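Local coordinates for periplasmic binding protein (Thermotoga lettingae TMO, PDB 4RY8), which binds 5-methylthioribose and probably serves as the solute-binding protein of a transporter for this sugar, at residues Arg71-Pro82 and Gly96-Val105; Pro13-Val24 and Leu44-Gly55. One frame throughout, in Å; residues are numbered along the deposited sequence.

Contact 1: residues Arg71-Pro82 and Gly96-Val105; sequences RVDAIIIDHGRP and GIRVVTFDLV. With SR1 (5-S-methyl-5-thio-alpha-D-ribofuranose), chain G.
His79 and Asp103 meet at the 5-methylthioribose pocket, where two neighbouring parallel strands of a beta-alpha-beta unit end. Both grip the sugar. His79 NE2 gives a nearly straight hydrogen bond of 3.0 Å to the ring oxygen O4, which lies at the edge of the imidazole, in its plane. The hydroxyl O1 of the sugar donates a very short bond, 2.5 Å, to Asp103 OD2. The two side chains run alongside each other. Asp103 CB sits over one face of the imidazole in a CH-pi contact, 3.8 Å from the ring centroid. On the other nitrogen, His79 ND1 donates to Asp78 OD1 at 2.6 Å. The two nitrogen bonds fix the rotation of the ring. With both nitrogens donating, the imidazole is probably protonated, as the nearby carboxylates of Asp78 and Asp103 would favour. Asp78 OD2 in turn approaches the edge of the Phe102 ring, 3.5 Å from CD2. Phe102 and His79 meet obliquely. Behind the pocket, the backbones pair in parallel register from Ala74 with Arg98 to Asp78 with Phe102, and His79 N adds a bond to Phe102 O. On one face of the sheet, Ile76 CG1 lies beside Val100 CG1, both pointing the same way. On the other, Ile77 CG2 touches Leu104 CD2 at 3.8 Å. Leu104 CG is anti to its backbone N (chi1 176°), which turns the side chain over Ile77 and Gly80. Ile77 also packs on helices 57-69 and 82-94. Helix 255-270 lies against Ala74 and Phe102 on the opposite face, and strand 17-22 pairs with the edge of strand 74-78 away from 98-102.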
loop_
_atom_site.group_PDB
_atom_site.type_symbol
_atom_site.label_atom_id
_atom_site.label_comp_id
_atom_site.label_asym_id
_atom_site.label_seq_id
_atom_site.Cartn_x
_atom_site.Cartn_y
_atom_site.Cartn_z
ATOM N N ARG C 71 -29.782 24.986 -10.261
ATOM C CA ARG C 71 -30.220 23.618 -10.525
ATOM C C ARG C 71 -29.389 23.000 -11.663
ATOM O O ARG C 71 -29.931 22.548 -12.666
ATOM C CB ARG C 71 -31.706 23.535 -10.917
ATOM C CG ARG C 71 -32.675 24.451 -10.179
ATOM C CD ARG C 71 -33.815 24.840 -11.122
ATOM N NE ARG C 71 -34.913 25.540 -10.467
ATOM C CZ ARG C 71 -35.993 26.002 -11.099
ATOM N NH1 ARG C 71 -36.127 25.832 -12.413
ATOM N NH2 ARG C 71 -36.950 26.630 -10.416
ATOM N N VAL C 72 -28.074 23.009 -11.514
ATOM C CA VAL C 72 -27.214 22.207 -12.401
ATOM C C VAL C 72 -27.589 20.726 -12.231
ATOM O O VAL C 72 -28.178 20.329 -11.222
ATOM C CB VAL C 72 -25.712 22.419 -12.089
ATOM C CG1 VAL C 72 -25.320 23.877 -12.321
ATOM C CG2 VAL C 72 -25.367 22.001 -10.654
ATOM N N ASP C 73 -27.274 19.934 -13.246
ATOM C CA ASP C 73 -27.496 18.518 -13.202
ATOM C C ASP C 73 -26.597 17.791 -12.161
ATOM O O ASP C 73 -27.011 16.819 -11.508
ATOM C CB ASP C 73 -27.303 17.953 -14.622
ATOM C CG ASP C 73 -28.296 18.518 -15.601
ATOM O OD1 ASP C 73 -28.053 19.598 -16.194
ATOM O OD2 ASP C 73 -29.360 17.896 -15.742
ATOM N N ALA C 74 -25.366 18.256 -11.997
ATOM C CA ALA C 74 -24.482 17.667 -11.002
ATOM C C ALA C 74 -23.404 18.623 -10.546
ATOM O O ALA C 74 -23.020 19.532 -11.282
ATOM C CB ALA C 74 -23.830 16.406 -11.581
ATOM N N ILE C 75 -22.931 18.404 -9.314
ATOM C CA ILE C 75 -21.780 19.092 -8.772
ATOM C C ILE C 75 -20.594 18.143 -8.474
ATOM O O ILE C 75 -20.747 17.118 -7.783
ATOM C CB ILE C 75 -22.198 19.859 -7.496
ATOM C CG1 ILE C 75 -23.398 20.740 -7.801
ATOM C CG2 ILE C 75 -21.058 20.727 -6.998
ATOM C CD1 ILE C 75 -24.010 21.402 -6.586
ATOM N N ILE C 76 -19.410 18.499 -8.967
ATOM C CA ILE C 76 -18.186 17.912 -8.487
ATOM C C ILE C 76 -17.619 18.800 -7.365
ATOM O O ILE C 76 -17.339 19.991 -7.556
ATOM C CB ILE C 76 -17.146 17.771 -9.606
ATOM C CG1 ILE C 76 -17.786 17.030 -10.783
ATOM C CG2 ILE C 76 -15.915 17.028 -9.119
ATOM C CD1 ILE C 76 -17.124 17.326 -12.103
ATOM N N ILE C 77 -17.478 18.222 -6.191
ATOM C CA ILE C 77 -16.783 18.860 -5.106
ATOM C C ILE C 77 -15.327 18.384 -4.994
ATOM O O ILE C 77 -15.019 17.221 -4.680
ATOM C CB ILE C 77 -17.539 18.716 -3.811
ATOM C CG1 ILE C 77 -18.956 19.254 -4.026
ATOM C CG2 ILE C 77 -16.822 19.507 -2.729
ATOM C CD1 ILE C 77 -19.812 19.194 -2.808
ATOM N N ASP C 78 -14.431 19.338 -5.229
ATOM C CA ASP C 78 -13.019 19.119 -5.274
ATOM C C ASP C 78 -12.323 19.701 -4.041
ATOM O O ASP C 78 -12.244 20.910 -3.914
ATOM C CB ASP C 78 -12.534 19.822 -6.516
ATOM C CG ASP C 78 -11.219 19.353 -6.949
ATOM O OD1 ASP C 78 -10.325 19.431 -6.096
ATOM O OD2 ASP C 78 -11.103 18.896 -8.118
ATOM N N HIS C 79 -11.769 18.827 -3.210
ATOM C CA HIS C 79 -11.207 19.167 -1.920
ATOM C C HIS C 79 -12.310 19.741 -1.013
ATOM O O HIS C 79 -13.489 19.391 -1.160
ATOM C CB HIS C 79 -9.985 20.062 -2.048
ATOM C CG HIS C 79 -8.832 19.397 -2.711
ATOM N ND1 HIS C 79 -8.932 18.851 -3.964
ATOM C CD2 HIS C 79 -7.564 19.173 -2.301
ATOM C CE1 HIS C 79 -7.779 18.321 -4.305
ATOM N NE2 HIS C 79 -6.927 18.500 -3.322
ATOM N N GLY C 80 -11.928 20.615 -0.088
ATOM C CA GLY C 80 -12.853 21.191 0.867
ATOM C C GLY C 80 -12.794 20.354 2.118
ATOM O O GLY C 80 -12.074 19.401 2.171
ATOM N N ARG C 81 -13.585 20.688 3.138
ATOM C CA ARG C 81 -13.642 19.859 4.344
ATOM C C ARG C 81 -15.071 19.480 4.644
ATOM O O ARG C 81 -15.983 20.190 4.256
ATOM C CB ARG C 81 -13.003 20.594 5.498
ATOM C CG ARG C 81 -11.514 20.680 5.257
ATOM C CD ARG C 81 -10.832 21.422 6.371
ATOM N NE ARG C 81 -10.813 22.845 6.126
ATOM C CZ ARG C 81 -11.667 23.733 6.615
ATOM N NH1 ARG C 81 -11.489 25.012 6.320
ATOM N NH2 ARG C 81 -12.681 23.376 7.396
ATOM N N PRO C 82 -15.278 18.330 5.287
ATOM C CA PRO C 82 -16.637 17.850 5.312
ATOM C C PRO C 82 -17.499 18.668 6.234
ATOM O O PRO C 82 -18.674 18.812 5.965
ATOM C CB PRO C 82 -16.535 16.402 5.827
ATOM C CG PRO C 82 -15.111 16.152 6.151
ATOM C CD PRO C 82 -14.303 17.378 5.836
ATOM N N GLY C 96 -32.099 16.680 -6.091
ATOM C CA GLY C 96 -31.985 15.849 -7.276
ATOM C C GLY C 96 -30.737 16.145 -8.068
ATOM O O GLY C 96 -30.592 15.683 -9.203
ATOM N N ILE C 97 -29.841 16.920 -7.472
ATOM C CA ILE C 97 -28.526 17.173 -8.066
ATOM C C ILE C 97 -27.614 16.017 -7.682
ATOM O O ILE C 97 -27.555 15.577 -6.502
ATOM C CB ILE C 97 -27.946 18.536 -7.625
ATOM C CG1 ILE C 97 -28.879 19.667 -8.050
ATOM C CG2 ILE C 97 -26.544 18.775 -8.203
ATOM C CD1 ILE C 97 -28.588 20.979 -7.379
ATOM N N ARG C 98 -26.899 15.508 -8.681
ATOM C CA ARG C 98 -25.972 14.417 -8.455
ATOM C C ARG C 98 -24.642 15.032 -7.994
ATOM O O ARG C 98 -24.269 16.141 -8.418
ATOM C CB ARG C 98 -25.842 13.523 -9.716
ATOM C CG ARG C 98 -27.196 12.960 -10.230
ATOM C CD ARG C 98 -28.196 12.480 -9.147
ATOM N NE ARG C 98 -29.438 11.949 -9.739
ATOM C CZ ARG C 98 -30.632 11.833 -9.135
ATOM N NH1 ARG C 98 -30.828 12.204 -7.873
ATOM N NH2 ARG C 98 -31.663 11.332 -9.806
ATOM N N VAL C 99 -23.972 14.342 -7.082
ATOM C CA VAL C 99 -22.705 14.820 -6.511
ATOM C C VAL C 99 -21.648 13.759 -6.558
ATOM O O VAL C 99 -21.906 12.613 -6.226
ATOM C CB VAL C 99 -22.904 15.238 -5.044
ATOM C CG1 VAL C 99 -21.598 15.756 -4.472
ATOM C CG2 VAL C 99 -24.001 16.281 -4.953
ATOM N N VAL C 100 -20.436 14.138 -6.903
ATOM C CA VAL C 100 -19.309 13.245 -6.811
ATOM C C VAL C 100 -18.216 14.074 -6.239
ATOM O O VAL C 100 -18.208 15.277 -6.466
ATOM C CB VAL C 100 -18.891 12.703 -8.218
ATOM C CG1 VAL C 100 -18.792 13.821 -9.237
ATOM C CG2 VAL C 100 -17.560 11.940 -8.161
ATOM N N THR C 101 -17.290 13.482 -5.497
ATOM C CA THR C 101 -16.179 14.236 -4.985
ATOM C C THR C 101 -14.844 13.729 -5.444
ATOM O O THR C 101 -14.680 12.555 -5.855
ATOM C CB THR C 101 -16.154 14.311 -3.448
ATOM O OG1 THR C 101 -15.774 13.045 -2.932
ATOM C CG2 THR C 101 -17.505 14.674 -2.906
ATOM N N PHE C 102 -13.894 14.650 -5.422
ATOM C CA PHE C 102 -12.491 14.360 -5.588
ATOM C C PHE C 102 -11.882 14.858 -4.323
ATOM O O PHE C 102 -12.019 16.039 -4.009
ATOM C CB PHE C 102 -11.873 15.078 -6.789
ATOM C CG PHE C 102 -10.374 14.887 -6.888
ATOM C CD1 PHE C 102 -9.820 13.611 -6.843
ATOM C CD2 PHE C 102 -9.525 15.962 -6.996
ATOM C CE1 PHE C 102 -8.458 13.431 -6.890
ATOM C CE2 PHE C 102 -8.140 15.791 -7.051
ATOM C CZ PHE C 102 -7.616 14.520 -6.988
ATOM N N ASP C 103 -11.224 13.982 -3.586
ATOM C CA ASP C 103 -10.476 14.405 -2.408
ATOM C C ASP C 103 -11.346 14.985 -1.321
ATOM O O ASP C 103 -10.938 15.917 -0.615
ATOM C CB ASP C 103 -9.349 15.384 -2.756
ATOM C CG ASP C 103 -8.082 14.690 -3.276
ATOM O OD1 ASP C 103 -7.981 13.458 -3.212
ATOM O OD2 ASP C 103 -7.150 15.412 -3.693
ATOM N N LEU C 104 -12.543 14.412 -1.147
ATOM C CA LEU C 104 -13.374 14.759 0.058
ATOM C C LEU C 104 -14.158 13.542 0.453
ATOM O O LEU C 104 -14.919 12.988 -0.371
ATOM C CB LEU C 104 -14.362 15.867 -0.306
ATOM C CG LEU C 104 -15.355 16.282 0.810
ATOM C CD1 LEU C 104 -14.505 16.943 1.846
ATOM C CD2 LEU C 104 -16.409 17.217 0.283
ATOM N N VAL C 105 -14.059 13.174 1.727
ATOM C CA VAL C 105 -14.681 11.980 2.251
ATOM C C VAL C 105 -16.116 12.308 2.648
ATOM O O VAL C 105 -16.336 13.192 3.447
ATOM C CB VAL C 105 -13.898 11.481 3.485
ATOM C CG1 VAL C 105 -14.656 10.370 4.212
ATOM C CG2 VAL C 105 -12.503 11.051 3.071
HETATM C CS SR1 G . -3.505 20.981 -1.029
HETATM S S SR1 G . -3.987 19.290 -1.293
HETATM C C5 SR1 G . -2.748 18.982 -2.575
HETATM C C4 SR1 G . -2.838 17.552 -3.102
HETATM O O4 SR1 G . -4.134 17.393 -3.581
HETATM C C1 SR1 G . -4.152 16.671 -4.828
HETATM O O1 SR1 G . -4.832 15.482 -4.606
HETATM C C2 SR1 G . -2.725 16.391 -5.272
HETATM O O2 SR1 G . -2.291 15.004 -5.293
HETATM C C3 SR1 G . -1.929 17.213 -4.278
HETATM O O3 SR1 G . -0.783 16.496 -3.839
HETATM O O HOH W 1 -29.385 15.825 -11.720
HETATM O O HOH W 2 -9.586 17.926 0.790
#

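Contact 2: residues Pro13-Val24 and Leu44-Gly55; sequences PKNVRIALVREV and LGVTLLEATAHG
Thr47 N gives Val16 O the first of the backbone bonds that join 13-24 to 44-55, the strand segments of the first beta-alpha-beta unit. Strands 17-22 and 47-52 run parallel, their axes 4.6 Å apart at closest approach and 20° from alignment. The bonds alternate between the strands through to Ala53 N and Arg22 O. Beyond the strands, Gly55 N reaches Glu23 O at 2.9 Å and extends the link into the loops.

Side-chain polar bonds lie toward both ends. Thr47 OG1 donates to Lys14 O at 2.7 Å, in the carbonyl plane and on a lone pair. The threonine thus holds the turn Pro13-Val16. The Lys14 chain bends twice and passes over Gly45 O, where NZ bonds at 2.9 Å, but this lysine is poorly ordered. At the other end Arg22 NH1 donates to Thr52 OG1 at 2.8 Å, with the hydroxyl near the edge of the guanidinium and 18° out of its plane. Bends at chi2 and chi3 (90°) fold the arginine across Thr52, so that CD also lies against OG1.

Apolar contacts occupy the face of Ile18 and Leu20. Val16 CB meets Val46 CG1 at 3.7 Å, and Ile18 CD1 touches Val46 CG2 as their side chains cross at a slant. Leu48 CD1 leans over the neighbouring strand, 3.3 Å from Ile18 O and 4.0 Å from Leu20 CB. Helix 28-44 packs on this face through Leu34 and Ala41, and helix 255-270 meets Val16 and Ile18. On the other face Phe67 of helix 57-69 meets Ala19, Val21, Leu49 and Ala51.

The chemistry implies a sheet edge held by its backbone ladder, with apolar packing on one face of its first half and threonine hydroxyls pinning the Pro13-Val16 turn and Arg22.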
loop_
_atom_site.group_PDB
_atom_site.type_symbol
_atom_site.label_atom_id
_atom_site.label_comp_id
_atom_site.label_asym_id
_atom_site.label_seq_id
_atom_site.Cartn_x
_atom_site.Cartn_y
_atom_site.Cartn_z
ATOM N N PRO C 13 -27.594 17.806 -24.963
ATOM C CA PRO C 13 -26.260 17.480 -24.432
ATOM C C PRO C 13 -25.566 18.684 -23.785
ATOM O O PRO C 13 -25.049 18.582 -22.659
ATOM C CB PRO C 13 -25.506 17.000 -25.674
ATOM C CG PRO C 13 -26.574 16.449 -26.582
ATOM C CD PRO C 13 -27.914 16.999 -26.153
ATOM N N LYS C 14 -25.571 19.820 -24.488
ATOM C CA LYS C 14 -25.157 21.105 -23.896
ATOM C C LYS C 14 -26.067 21.462 -22.708
ATOM O O LYS C 14 -25.612 22.075 -21.735
ATOM C CB LYS C 14 -25.194 22.251 -24.932
ATOM C CG LYS C 14 -24.336 22.055 -26.178
ATOM C CD LYS C 14 -22.846 22.212 -25.899
ATOM C CE LYS C 14 -21.999 21.692 -27.057
ATOM N NZ LYS C 14 -22.273 20.268 -27.416
ATOM N N ASN C 15 -27.344 21.068 -22.784
ATOM C CA ASN C 15 -28.291 21.253 -21.675
ATOM C C ASN C 15 -27.825 20.633 -20.378
ATOM O O ASN C 15 -28.183 21.121 -19.311
ATOM C CB ASN C 15 -29.667 20.665 -21.999
ATOM C CG ASN C 15 -30.408 21.443 -23.062
ATOM O OD1 ASN C 15 -31.383 20.950 -23.627
ATOM N ND2 ASN C 15 -29.948 22.658 -23.351
ATOM N N VAL C 16 -27.045 19.552 -20.459
ATOM C CA VAL C 16 -26.442 18.943 -19.257
ATOM C C VAL C 16 -25.364 19.865 -18.688
ATOM O O VAL C 16 -24.306 20.072 -19.324
ATOM C CB VAL C 16 -25.798 17.565 -19.545
ATOM C CG1 VAL C 16 -25.176 16.981 -18.259
ATOM C CG2 VAL C 16 -26.827 16.619 -20.144
ATOM N N ARG C 17 -25.627 20.413 -17.497
ATOM C CA ARG C 17 -24.695 21.332 -16.849
ATOM C C ARG C 17 -24.069 20.687 -15.621
ATOM O O ARG C 17 -24.764 20.213 -14.742
ATOM C CB ARG C 17 -25.401 22.643 -16.481
ATOM C CG ARG C 17 -25.763 23.485 -17.711
ATOM C CD ARG C 17 -26.502 24.763 -17.366
ATOM N NE ARG C 17 -27.701 24.455 -16.581
ATOM C CZ ARG C 17 -28.028 25.019 -15.419
ATOM N NH1 ARG C 17 -27.284 25.987 -14.882
ATOM N NH2 ARG C 17 -29.126 24.626 -14.797
ATOM N N ILE C 18 -22.740 20.681 -15.580
ATOM C CA ILE C 18 -21.975 20.084 -14.489
ATOM C C ILE C 18 -21.062 21.161 -13.896
ATOM O O ILE C 18 -20.256 21.764 -14.614
ATOM C CB ILE C 18 -21.134 18.896 -15.003
ATOM C CG1 ILE C 18 -22.053 17.765 -15.487
ATOM C CG2 ILE C 18 -20.153 18.386 -13.957
ATOM C CD1 ILE C 18 -21.349 16.824 -16.434
ATOM N N ALA C 19 -21.192 21.387 -12.589
ATOM C CA ALA C 19 -20.397 22.385 -11.883
ATOM C C ALA C 19 -19.220 21.760 -11.155
ATOM O O ALA C 19 -19.366 20.784 -10.414
ATOM C CB ALA C 19 -21.266 23.149 -10.884
ATOM N N LEU C 20 -18.057 22.355 -11.341
ATOM C CA LEU C 20 -16.849 21.916 -10.695
ATOM C C LEU C 20 -16.530 22.974 -9.678
ATOM O O LEU C 20 -16.245 24.122 -10.034
ATOM C CB LEU C 20 -15.700 21.792 -11.717
ATOM C CG LEU C 20 -14.321 21.575 -11.096
ATOM C CD1 LEU C 20 -14.246 20.323 -10.210
ATOM C CD2 LEU C 20 -13.244 21.479 -12.151
ATOM N N VAL C 21 -16.614 22.609 -8.410
ATOM C CA VAL C 21 -16.369 23.552 -7.333
ATOM C C VAL C 21 -15.124 23.102 -6.612
ATOM O O VAL C 21 -15.119 22.044 -5.985
ATOM C CB VAL C 21 -17.554 23.612 -6.348
ATOM C CG1 VAL C 21 -17.252 24.577 -5.202
ATOM C CG2 VAL C 21 -18.798 24.037 -7.078
ATOM N N ARG C 22 -14.077 23.925 -6.665
ATOM C CA ARG C 22 -12.780 23.557 -6.146
ATOM C C ARG C 22 -12.355 24.403 -5.015
ATOM O O ARG C 22 -12.502 25.589 -5.079
ATOM C CB ARG C 22 -11.710 23.770 -7.214
ATOM C CG ARG C 22 -12.026 23.160 -8.571
ATOM C CD ARG C 22 -11.484 24.061 -9.645
ATOM N NE ARG C 22 -10.130 23.685 -9.960
ATOM C CZ ARG C 22 -9.184 24.490 -10.439
ATOM N NH1 ARG C 22 -9.361 25.799 -10.653
ATOM N NH2 ARG C 22 -8.015 23.947 -10.697
ATOM N N GLU C 23 -11.698 23.816 -4.043
ATOM C CA GLU C 23 -11.108 24.596 -2.957
ATOM C C GLU C 23 -9.843 25.302 -3.420
ATOM O O GLU C 23 -9.590 26.443 -3.052
ATOM C CB GLU C 23 -10.777 23.697 -1.761
ATOM C CG GLU C 23 -10.401 24.469 -0.489
ATOM C CD GLU C 23 -9.759 23.629 0.649
ATOM O OE1 GLU C 23 -9.736 22.374 0.620
ATOM O OE2 GLU C 23 -9.249 24.234 1.616
ATOM N N VAL C 24 -9.053 24.632 -4.243
ATOM C CA VAL C 24 -7.675 25.035 -4.451
ATOM C C VAL C 24 -7.363 24.891 -5.935
ATOM O O VAL C 24 -7.788 23.934 -6.554
ATOM C CB VAL C 24 -6.735 24.129 -3.603
ATOM C CG1 VAL C 24 -5.288 24.171 -4.092
ATOM C CG2 VAL C 24 -6.819 24.531 -2.138
ATOM N N LEU C 44 -17.997 15.005 -24.329
ATOM C CA LEU C 44 -19.390 14.569 -24.133
ATOM C C LEU C 44 -20.358 15.543 -24.787
ATOM O O LEU C 44 -21.515 15.188 -25.081
ATOM C CB LEU C 44 -19.723 14.441 -22.649
ATOM C CG LEU C 44 -18.764 13.530 -21.899
ATOM C CD1 LEU C 44 -18.967 13.707 -20.402
ATOM C CD2 LEU C 44 -18.894 12.073 -22.311
ATOM N N GLY C 45 -19.874 16.760 -25.034
ATOM C CA GLY C 45 -20.702 17.830 -25.558
ATOM C C GLY C 45 -21.470 18.510 -24.444
ATOM O O GLY C 45 -22.401 19.260 -24.709
ATOM N N VAL C 46 -21.103 18.239 -23.196
ATOM C CA VAL C 46 -21.795 18.855 -22.049
ATOM C C VAL C 46 -21.167 20.177 -21.663
ATOM O O VAL C 46 -20.034 20.482 -22.042
ATOM C CB VAL C 46 -21.821 17.958 -20.760
ATOM C CG1 VAL C 46 -22.538 16.645 -21.016
ATOM C CG2 VAL C 46 -20.422 17.750 -20.181
ATOM N N THR C 47 -21.903 20.924 -20.843
ATOM C CA THR C 47 -21.482 22.233 -20.369
ATOM C C THR C 47 -20.872 22.105 -18.981
ATOM O O THR C 47 -21.521 21.610 -18.051
ATOM C CB THR C 47 -22.696 23.179 -20.329
ATOM O OG1 THR C 47 -23.236 23.290 -21.654
ATOM C CG2 THR C 47 -22.328 24.557 -19.828
ATOM N N LEU C 48 -19.611 22.517 -18.863
ATOM C CA LEU C 48 -18.888 22.488 -17.609
ATOM C C LEU C 48 -18.761 23.898 -17.075
ATOM O O LEU C 48 -18.243 24.778 -17.753
ATOM C CB LEU C 48 -17.493 21.872 -17.794
ATOM C CG LEU C 48 -16.519 21.839 -16.608
ATOM C CD1 LEU C 48 -17.107 21.064 -15.432
ATOM C CD2 LEU C 48 -15.184 21.248 -17.050
ATOM N N LEU C 49 -19.243 24.100 -15.851
ATOM C CA LEU C 49 -19.089 25.351 -15.120
ATOM C C LEU C 49 -18.035 25.115 -14.042
ATOM O O LEU C 49 -17.916 24.005 -13.518
ATOM C CB LEU C 49 -20.425 25.768 -14.462
ATOM C CG LEU C 49 -21.658 25.869 -15.361
ATOM C CD1 LEU C 49 -22.916 26.131 -14.553
ATOM C CD2 LEU C 49 -21.465 26.958 -16.402
ATOM N N GLU C 50 -17.297 26.167 -13.697
ATOM C CA GLU C 50 -16.115 26.074 -12.852
ATOM C C GLU C 50 -16.188 27.199 -11.818
ATOM O O GLU C 50 -16.538 28.335 -12.138
ATOM C CB GLU C 50 -14.845 26.229 -13.714
ATOM C CG GLU C 50 -15.018 25.790 -15.170
ATOM C CD GLU C 50 -13.765 25.932 -16.031
ATOM O OE1 GLU C 50 -12.896 26.788 -15.722
ATOM O OE2 GLU C 50 -13.665 25.182 -17.039
ATOM N N ALA C 51 -15.874 26.892 -10.576
ATOM C CA ALA C 51 -15.769 27.931 -9.544
ATOM C C ALA C 51 -14.654 27.479 -8.619
ATOM O O ALA C 51 -14.532 26.293 -8.330
ATOM C CB ALA C 51 -17.075 28.062 -8.799
ATOM N N THR C 52 -13.796 28.389 -8.190
ATOM C CA THR C 52 -12.664 27.985 -7.375
ATOM C C THR C 52 -12.647 28.937 -6.226
ATOM O O THR C 52 -12.716 30.145 -6.425
ATOM C CB THR C 52 -11.337 28.014 -8.179
ATOM O OG1 THR C 52 -11.452 27.175 -9.346
ATOM C CG2 THR C 52 -10.155 27.588 -7.353
ATOM N N ALA C 53 -12.564 28.407 -5.025
ATOM C CA ALA C 53 -12.628 29.232 -3.821
ATOM C C ALA C 53 -11.295 29.770 -3.256
ATOM O O ALA C 53 -11.297 30.634 -2.360
ATOM C CB ALA C 53 -13.407 28.506 -2.736
ATOM N N HIS C 54 -10.181 29.268 -3.769
ATOM C CA HIS C 54 -8.821 29.639 -3.324
ATOM C C HIS C 54 -8.686 29.688 -1.817
ATOM O O HIS C 54 -8.198 30.654 -1.247
ATOM C CB HIS C 54 -8.421 30.963 -3.944
ATOM C CG HIS C 54 -8.778 31.065 -5.392
ATOM N ND1 HIS C 54 -8.097 30.374 -6.372
ATOM C CD2 HIS C 54 -9.734 31.782 -6.028
ATOM C CE1 HIS C 54 -8.610 30.669 -7.555
ATOM N NE2 HIS C 54 -9.618 31.505 -7.375
ATOM N N GLY C 55 -9.160 28.637 -1.172
ATOM C CA GLY C 55 -8.859 28.408 0.208
ATOM C C GLY C 55 -9.889 29.001 1.157
ATOM O O GLY C 55 -9.781 28.798 2.350
#

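Overall arrangement
Contact 2 comes first along the chain and closes before contact 1 opens. Their centres are 10 Å apart. Both belong to one parallel sheet, in the order 47-52, 17-22, 74-78, 98-102, so contact 2 includes its outermost strand and contact 1 lies further in. Strands 17-22 and 74-78 join them: Ile76 N probably bonds Ala19 O at 2.7 Å. Helix 57-69 connects the two units and packs on both. Near the pocket, Glu23 bonds Gly80 N and touches His79. These are two beta-alpha-beta units of one lobe, as in periplasmic sugar-binding proteins. Contact 1 brings residues directly to the sugar, whereas contact 2 mainly builds the sheet beside it.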